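Local structure of uncharacterized protein (Bacteroides ovatus, 4QEY) at residues 23-32 with 54-65. The protein is of unknown function but belongs to a family of PLAT/LH2- and C2-like lipoproteins, which suggests, without proving, a calcium-binding role. Numbering follows the deposited sequence.
Sequences TDDFDLNIAF and SYLVNKVTENKI. With EDO (1,2-ethanediol), chain L; EDO (1,2-ethanediol), chain M.
I30 and V57 form one hydrogen-bonded antiparallel pair and F32 and Y55 another, with A31 and L56 as the non-hydrogen-bonded pair between them; the axes of strands 26-32 and 55-57 run almost exactly antiparallel. The I30 N to V57 O bond (3.0 Å) and its return from V57 N to I30 O fix this register. Beyond V57 the ladder gives way to a turn, where K59 N donates to N29 OD1 at 2.9 Å, tilted 33° from the amide plane, and V60 N reaches L28 O at 2.8 Å, in the carbonyl plane. N29 CG stands beside its own backbone N (chi1 -50°), which carries the amide toward the K59 backbone, where OD1 takes the N-H, while ND2 bonds S81 OG, so both ends of the amide are held. Replacing N29 by alanine would probably leave both K59 N and S81 OG without their amide partner and the turn freer to shift. K59 extends alongside D27, K59 CE 3.6 Å from D27 OD2, but the charged atoms stay beyond salt-bridge distance. On the inward face, I30 CG1 meets V60 CG2 at 3.8 Å with the side chains nearly perpendicular, and I30 CD1 touches I65 CG2 at 3.7 Å. The F32 and Y55 rings are near parallel (21°) but slid apart, F32 CD1 meeting Y55 CD2 at 3.6 Å. The ethanediol of chain L, probably from the crystallisation liquor, donates from O2 to V60 O, which Q19 NE2 also binds. Strand 55-57 edges one four-stranded antiparallel sheet, with 26-36 between it and 73-84; residues 58-63 cross to strand 64-68, at the edge of the second sheet; I30 also packs on V17 and F32 on I15, both of the adjoining strand 13-21, consistent with a C2-like beta sandwich.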
ATOM      1  N   THR A  23       5.380  -7.359 -13.635  1.00 38.92           N
ATOM      2  CA  THR A  23       4.719  -6.093 -13.282  1.00 38.36           C
ATOM      3  C   THR A  23       4.044  -5.433 -14.514  1.00 45.11           C
ATOM      4  O   THR A  23       3.072  -4.700 -14.349  1.00 45.87           O
ATOM      5  CB  THR A  23       5.714  -5.111 -12.622  1.00 39.12           C
ATOM      6  OG1 THR A  23       6.827  -4.937 -13.504  1.00 37.63           O
ATOM      7  CG2 THR A  23       6.184  -5.575 -11.235  1.00 33.28           C
ATOM      8  N   ASP A  24       4.504  -5.731 -15.720  1.00 43.45           N
ATOM      9  CA  ASP A  24       3.932  -5.156 -16.940  1.00 44.32           C
ATOM     10  C   ASP A  24       2.577  -5.799 -17.316  1.00 48.64           C
ATOM     11  O   ASP A  24       1.814  -5.207 -18.093  1.00 49.69           O
ATOM     12  CB  ASP A  24       4.920  -5.322 -18.106  1.00 48.12           C
ATOM     13  CG  ASP A  24       6.211  -4.527 -17.954  1.00 64.73           C
ATOM     14  OD1 ASP A  24       6.255  -3.610 -17.094  1.00 65.83           O
ATOM     15  OD2 ASP A  24       7.164  -4.787 -18.729  1.00 74.32           O
ATOM     16  N   ASP A  25       2.277  -6.988 -16.751  1.00 42.92           N
ATOM     17  CA  ASP A  25       1.062  -7.744 -17.062  1.00 42.01           C
ATOM     18  C   ASP A  25      -0.068  -7.537 -16.027  1.00 41.52           C
ATOM     19  O   ASP A  25      -1.084  -8.220 -16.078  1.00 41.46           O
ATOM     20  CB  ASP A  25       1.415  -9.236 -17.140  1.00 45.21           C
ATOM     21  CG  ASP A  25       2.359  -9.550 -18.275  1.00 51.76           C
ATOM     22  OD1 ASP A  25       2.073  -9.134 -19.413  1.00 52.59           O
ATOM     23  OD2 ASP A  25       3.377 -10.211 -18.024  1.00 60.80           O
ATOM     24  N   PHE A  26       0.084  -6.561 -15.148  1.00 36.03           N
ATOM     25  CA  PHE A  26      -0.888  -6.213 -14.123  1.00 33.18           C
ATOM     26  C   PHE A  26      -1.018  -4.714 -14.024  1.00 38.41           C
ATOM     27  O   PHE A  26      -0.162  -3.993 -14.536  1.00 38.85           O
ATOM     28  CB  PHE A  26      -0.459  -6.800 -12.752  1.00 32.88           C
ATOM     29  CG  PHE A  26      -0.380  -8.309 -12.676  1.00 33.35           C
ATOM     30  CD1 PHE A  26       0.789  -8.981 -13.024  1.00 34.92           C
ATOM     31  CD2 PHE A  26      -1.469  -9.059 -12.239  1.00 34.01           C
ATOM     32  CE1 PHE A  26       0.862 -10.371 -12.952  1.00 35.67           C
ATOM     33  CE2 PHE A  26      -1.404 -10.458 -12.188  1.00 35.92           C
ATOM     34  CZ  PHE A  26      -0.238 -11.099 -12.536  1.00 35.31           C
ATOM     35  N   ASP A  27      -2.103  -4.255 -13.385  1.00 35.48           N
ATOM     36  CA  ASP A  27      -2.382  -2.886 -12.951  1.00 34.83           C
ATOM     37  C   ASP A  27      -2.506  -2.904 -11.431  1.00 37.04           C
ATOM     38  O   ASP A  27      -3.342  -3.628 -10.917  1.00 39.85           O
ATOM     39  CB  ASP A  27      -3.623  -2.272 -13.616  1.00 36.95           C
ATOM     40  CG  ASP A  27      -3.515  -1.907 -15.076  1.00 48.97           C
ATOM     41  OD1 ASP A  27      -2.378  -1.741 -15.570  1.00 51.23           O
ATOM     42  OD2 ASP A  27      -4.566  -1.718 -15.709  1.00 55.14           O
ATOM     43  N   LEU A  28      -1.631  -2.196 -10.720  1.00 31.65           N
ATOM     44  CA  LEU A  28      -1.653  -2.052  -9.265  1.00 30.89           C
ATOM     45  C   LEU A  28      -2.158  -0.657  -8.943  1.00 37.48           C
ATOM     46  O   LEU A  28      -1.552   0.338  -9.379  1.00 36.09           O
ATOM     47  CB  LEU A  28      -0.266  -2.319  -8.621  1.00 30.69           C
ATOM     48  CG  LEU A  28      -0.138  -2.075  -7.120  1.00 35.39           C
ATOM     49  CD1 LEU A  28      -1.034  -3.039  -6.312  1.00 36.76           C
ATOM     50  CD2 LEU A  28       1.283  -2.203  -6.681  1.00 39.59           C
ATOM     51  N   ASN A  29      -3.298  -0.590  -8.231  1.00 34.99           N
ATOM     52  CA  ASN A  29      -3.936   0.655  -7.814  1.00 35.42           C
ATOM     53  C   ASN A  29      -3.967   0.666  -6.317  1.00 40.08           C
ATOM     54  O   ASN A  29      -4.435  -0.304  -5.718  1.00 40.25           O
ATOM     55  CB  ASN A  29      -5.338   0.788  -8.423  1.00 38.10           C
ATOM     56  CG  ASN A  29      -5.345   0.554  -9.910  1.00 67.95           C
ATOM     57  OD1 ASN A  29      -4.828   1.361 -10.690  1.00 60.15           O
ATOM     58  ND2 ASN A  29      -5.860  -0.610 -10.319  1.00 64.62           N
ATOM     59  N   ILE A  30      -3.380   1.694  -5.694  1.00 36.53           N
ATOM     60  CA  ILE A  30      -3.320   1.739  -4.236  1.00 35.86           C
ATOM     61  C   ILE A  30      -3.815   3.119  -3.750  1.00 40.50           C
ATOM     62  O   ILE A  30      -3.674   4.131  -4.432  1.00 39.95           O
ATOM     63  CB  ILE A  30      -1.929   1.377  -3.658  1.00 38.58           C
ATOM     64  CG1 ILE A  30      -0.811   2.253  -4.231  1.00 40.73           C
ATOM     65  CG2 ILE A  30      -1.605  -0.108  -3.883  1.00 39.08           C
ATOM     66  CD1 ILE A  30       0.667   1.900  -3.753  1.00 47.33           C
ATOM     67  N   ALA A  31      -4.493   3.104  -2.600  1.00 37.04           N
ATOM     68  CA  ALA A  31      -5.026   4.282  -1.943  1.00 36.75           C
ATOM     69  C   ALA A  31      -4.633   4.264  -0.480  1.00 40.09           C
ATOM     70  O   ALA A  31      -4.757   3.235   0.178  1.00 39.68           O
ATOM     71  CB  ALA A  31      -6.541   4.347  -2.104  1.00 37.19           C
ATOM     72  N   PHE A  32      -4.111   5.390   0.008  1.00 37.60           N
ATOM     73  CA  PHE A  32      -3.689   5.586   1.396  1.00 37.89           C
ATOM     74  C   PHE A  32      -4.502   6.679   2.050  1.00 45.82           C
ATOM     75  O   PHE A  32      -4.795   7.722   1.436  1.00 46.32           O
ATOM     76  CB  PHE A  32      -2.206   5.936   1.502  1.00 39.03           C
ATOM     77  CG  PHE A  32      -1.214   4.972   0.906  1.00 38.89           C
ATOM     78  CD1 PHE A  32      -0.855   5.061  -0.434  1.00 39.62           C
ATOM     79  CD2 PHE A  32      -0.540   4.058   1.712  1.00 40.51           C
ATOM     80  CE1 PHE A  32       0.119   4.218  -0.973  1.00 40.20           C
ATOM     81  CE2 PHE A  32       0.453   3.228   1.182  1.00 42.49           C
ATOM     82  CZ  PHE A  32       0.780   3.315  -0.161  1.00 40.04           C
ATOM     83  N   SER A  54      -4.927  12.660   1.156  1.00 46.94           N
ATOM     84  CA  SER A  54      -5.269  11.361   0.579  1.00 45.56           C
ATOM     85  C   SER A  54      -4.240  11.062  -0.486  1.00 49.17           C
ATOM     86  O   SER A  54      -3.908  11.971  -1.249  1.00 49.87           O
ATOM     87  CB  SER A  54      -6.693  11.343   0.022  1.00 47.11           C
ATOM     88  OG  SER A  54      -6.765  12.027  -1.220  1.00 51.19           O
ATOM     89  N   TYR A  55      -3.709   9.840  -0.543  1.00 44.43           N
ATOM     90  CA  TYR A  55      -2.713   9.531  -1.562  1.00 42.91           C
ATOM     91  C   TYR A  55      -3.198   8.334  -2.378  1.00 46.99           C
ATOM     92  O   TYR A  55      -3.310   7.219  -1.882  1.00 45.54           O
ATOM     93  CB  TYR A  55      -1.339   9.299  -0.925  1.00 42.94           C
ATOM     94  CG  TYR A  55      -0.226   9.040  -1.906  1.00 43.39           C
ATOM     95  CD1 TYR A  55      -0.012   9.895  -2.990  1.00 43.77           C
ATOM     96  CD2 TYR A  55       0.716   8.040  -1.669  1.00 45.08           C
ATOM     97  CE1 TYR A  55       1.024   9.672  -3.888  1.00 42.37           C
ATOM     98  CE2 TYR A  55       1.788   7.836  -2.536  1.00 46.52           C
ATOM     99  CZ  TYR A  55       1.942   8.662  -3.639  1.00 53.83           C
ATOM    100  OH  TYR A  55       2.995   8.463  -4.497  1.00 58.96           O
ATOM    101  N   LEU A  56      -3.573   8.615  -3.613  1.00 47.08           N
ATOM    102  CA  LEU A  56      -4.108   7.647  -4.572  1.00 47.61           C
ATOM    103  C   LEU A  56      -3.159   7.512  -5.766  1.00 55.66           C
ATOM    104  O   LEU A  56      -2.858   8.508  -6.426  1.00 59.42           O
ATOM    105  CB  LEU A  56      -5.511   8.081  -5.030  1.00 47.85           C
ATOM    106  CG  LEU A  56      -6.731   7.764  -4.109  1.00 53.71           C
ATOM    107  CD1 LEU A  56      -6.638   8.375  -2.690  1.00 54.54           C
ATOM    108  CD2 LEU A  56      -7.998   8.285  -4.725  1.00 58.34           C
ATOM    109  N   VAL A  57      -2.628   6.303  -5.998  1.00 50.09           N
ATOM    110  CA  VAL A  57      -1.732   6.017  -7.119  1.00 49.00           C
ATOM    111  C   VAL A  57      -2.387   4.958  -8.024  1.00 51.52           C
ATOM    112  O   VAL A  57      -2.545   3.805  -7.616  1.00 51.49           O
ATOM    113  CB  VAL A  57      -0.313   5.566  -6.667  1.00 52.36           C
ATOM    114  CG1 VAL A  57       0.678   5.620  -7.833  1.00 52.43           C
ATOM    115  CG2 VAL A  57       0.197   6.407  -5.512  1.00 52.66           C
ATOM    116  N   ASN A  58      -2.775   5.348  -9.235  1.00 47.41           N
ATOM    117  CA  ASN A  58      -3.328   4.411 -10.219  1.00 46.51           C
ATOM    118  C   ASN A  58      -2.214   3.889 -11.086  1.00 49.36           C
ATOM    119  O   ASN A  58      -1.326   4.665 -11.455  1.00 50.58           O
ATOM    120  CB  ASN A  58      -4.417   5.064 -11.073  1.00 48.89           C
ATOM    121  CG  ASN A  58      -5.701   5.336 -10.346  1.00 75.15           C
ATOM    122  OD1 ASN A  58      -6.154   4.570  -9.482  1.00 68.63           O
ATOM    123  ND2 ASN A  58      -6.369   6.386 -10.766  1.00 71.08           N
ATOM    124  N   LYS A  59      -2.238   2.577 -11.401  1.00 44.03           N
ATOM    125  CA  LYS A  59      -1.262   1.876 -12.258  1.00 42.27           C
ATOM    126  C   LYS A  59       0.182   2.233 -11.817  1.00 45.51           C
ATOM    127  O   LYS A  59       0.939   2.853 -12.571  1.00 45.58           O
ATOM    128  CB  LYS A  59      -1.498   2.207 -13.746  1.00 43.45           C
ATOM    129  CG  LYS A  59      -2.889   1.823 -14.219  1.00 43.71           C
ATOM    130  CD  LYS A  59      -3.261   2.360 -15.597  1.00 41.63           C
ATOM    131  CE  LYS A  59      -4.663   1.914 -15.957  1.00 50.13           C
ATOM    132  NZ  LYS A  59      -5.145   2.500 -17.226  1.00 66.93           N
ATOM    133  N   VAL A  60       0.531   1.841 -10.573  1.00 42.09           N
ATOM    134  CA  VAL A  60       1.846   2.028  -9.940  1.00 42.51           C
ATOM    135  C   VAL A  60       2.936   1.434 -10.850  1.00 48.26           C
ATOM    136  O   VAL A  60       2.878   0.252 -11.168  1.00 47.51           O
ATOM    137  CB  VAL A  60       1.878   1.396  -8.530  1.00 45.31           C
ATOM    138  CG1 VAL A  60       3.252   1.518  -7.900  1.00 45.99           C
ATOM    139  CG2 VAL A  60       0.820   2.006  -7.622  1.00 44.55           C
ATOM    140  N   THR A  61       3.889   2.271 -11.301  1.00 46.65           N
ATOM    141  CA  THR A  61       4.992   1.865 -12.183  1.00 48.42           C
ATOM    142  C   THR A  61       6.271   1.619 -11.344  1.00 53.34           C
ATOM    143  O   THR A  61       7.134   0.846 -11.757  1.00 55.03           O
ATOM    144  CB  THR A  61       5.237   2.910 -13.299  1.00 56.97           C
ATOM    145  OG1 THR A  61       5.448   4.197 -12.722  1.00 61.90           O
ATOM    146  CG2 THR A  61       4.091   3.004 -14.271  1.00 53.66           C
ATOM    147  N   GLU A  62       6.373   2.262 -10.175  1.00 48.45           N
ATOM    148  CA  GLU A  62       7.482   2.098  -9.239  1.00 48.86           C
ATOM    149  C   GLU A  62       7.395   0.731  -8.541  1.00 51.22           C
ATOM    150  O   GLU A  62       6.291   0.213  -8.336  1.00 49.59           O
ATOM    151  CB  GLU A  62       7.464   3.240  -8.199  1.00 50.51           C
ATOM    152  CG  GLU A  62       7.512   4.649  -8.780  1.00 64.72           C
ATOM    153  CD  GLU A  62       8.700   5.015  -9.657  1.00102.39           C
ATOM    154  OE1 GLU A  62       9.822   4.504  -9.426  1.00106.72           O
ATOM    155  OE2 GLU A  62       8.505   5.861 -10.559  1.00102.04           O
ATOM    156  N   ASN A  63       8.549   0.139  -8.188  1.00 48.12           N
ATOM    157  CA  ASN A  63       8.599  -1.165  -7.512  1.00 46.84           C
ATOM    158  C   ASN A  63       8.335  -1.016  -6.016  1.00 47.94           C
ATOM    159  O   ASN A  63       8.062  -2.010  -5.338  1.00 46.14           O
ATOM    160  CB  ASN A  63       9.946  -1.844  -7.744  1.00 50.26           C
ATOM    161  CG  ASN A  63      10.100  -2.348  -9.166  1.00 83.97           C
ATOM    162  OD1 ASN A  63       9.487  -3.348  -9.572  1.00 73.67           O
ATOM    163  ND2 ASN A  63      10.923  -1.670  -9.959  1.00 81.88           N
ATOM    164  N   LYS A  64       8.405   0.224  -5.514  1.00 44.82           N
ATOM    165  CA  LYS A  64       8.197   0.554  -4.111  1.00 44.65           C
ATOM    166  C   LYS A  64       7.468   1.901  -4.005  1.00 49.29           C
ATOM    167  O   LYS A  64       7.846   2.872  -4.659  1.00 50.54           O
ATOM    168  CB  LYS A  64       9.560   0.575  -3.384  1.00 47.78           C
ATOM    169  CG  LYS A  64       9.540   0.806  -1.880  1.00 53.99           C
ATOM    170  CD  LYS A  64      10.969   0.851  -1.341  1.00 65.67           C
ATOM    171  CE  LYS A  64      11.068   1.181   0.133  1.00 74.82           C
ATOM    172  NZ  LYS A  64      12.480   1.204   0.609  1.00 71.59           N
ATOM    173  N   ILE A  65       6.395   1.935  -3.214  1.00 45.16           N
ATOM    174  CA  ILE A  65       5.610   3.137  -2.906  1.00 43.81           C
ATOM    175  C   ILE A  65       5.515   3.217  -1.406  1.00 46.21           C
ATOM    176  O   ILE A  65       5.186   2.231  -0.753  1.00 45.75           O
ATOM    177  CB  ILE A  65       4.209   3.198  -3.600  1.00 45.23           C
ATOM    178  CG1 ILE A  65       4.342   3.322  -5.116  1.00 45.99           C
ATOM    179  CG2 ILE A  65       3.355   4.369  -3.063  1.00 45.04           C
ATOM    180  CD1 ILE A  65       4.949   4.676  -5.708  1.00 55.34           C
TER
HETATM  181  C1  EDO L 202       2.295  -2.666 -12.231  1.00 47.32           C
HETATM  182  O1  EDO L 202       2.231  -4.021 -11.884  1.00 47.76           O
HETATM  183  C2  EDO L 202       0.861  -2.144 -12.170  1.00 44.52           C
HETATM  184  O2  EDO L 202       0.781  -0.774 -12.468  1.00 43.22           O
HETATM  185  C1  EDO M 203       2.257  -1.455 -15.721  1.00 62.29           C
HETATM  186  O1  EDO M 203       1.589  -2.683 -16.005  1.00 58.65           O
HETATM  187  C2  EDO M 203       1.315  -0.222 -15.920  1.00 63.08           C
HETATM  188  O2  EDO M 203       0.193  -0.310 -15.046  1.00 60.18           O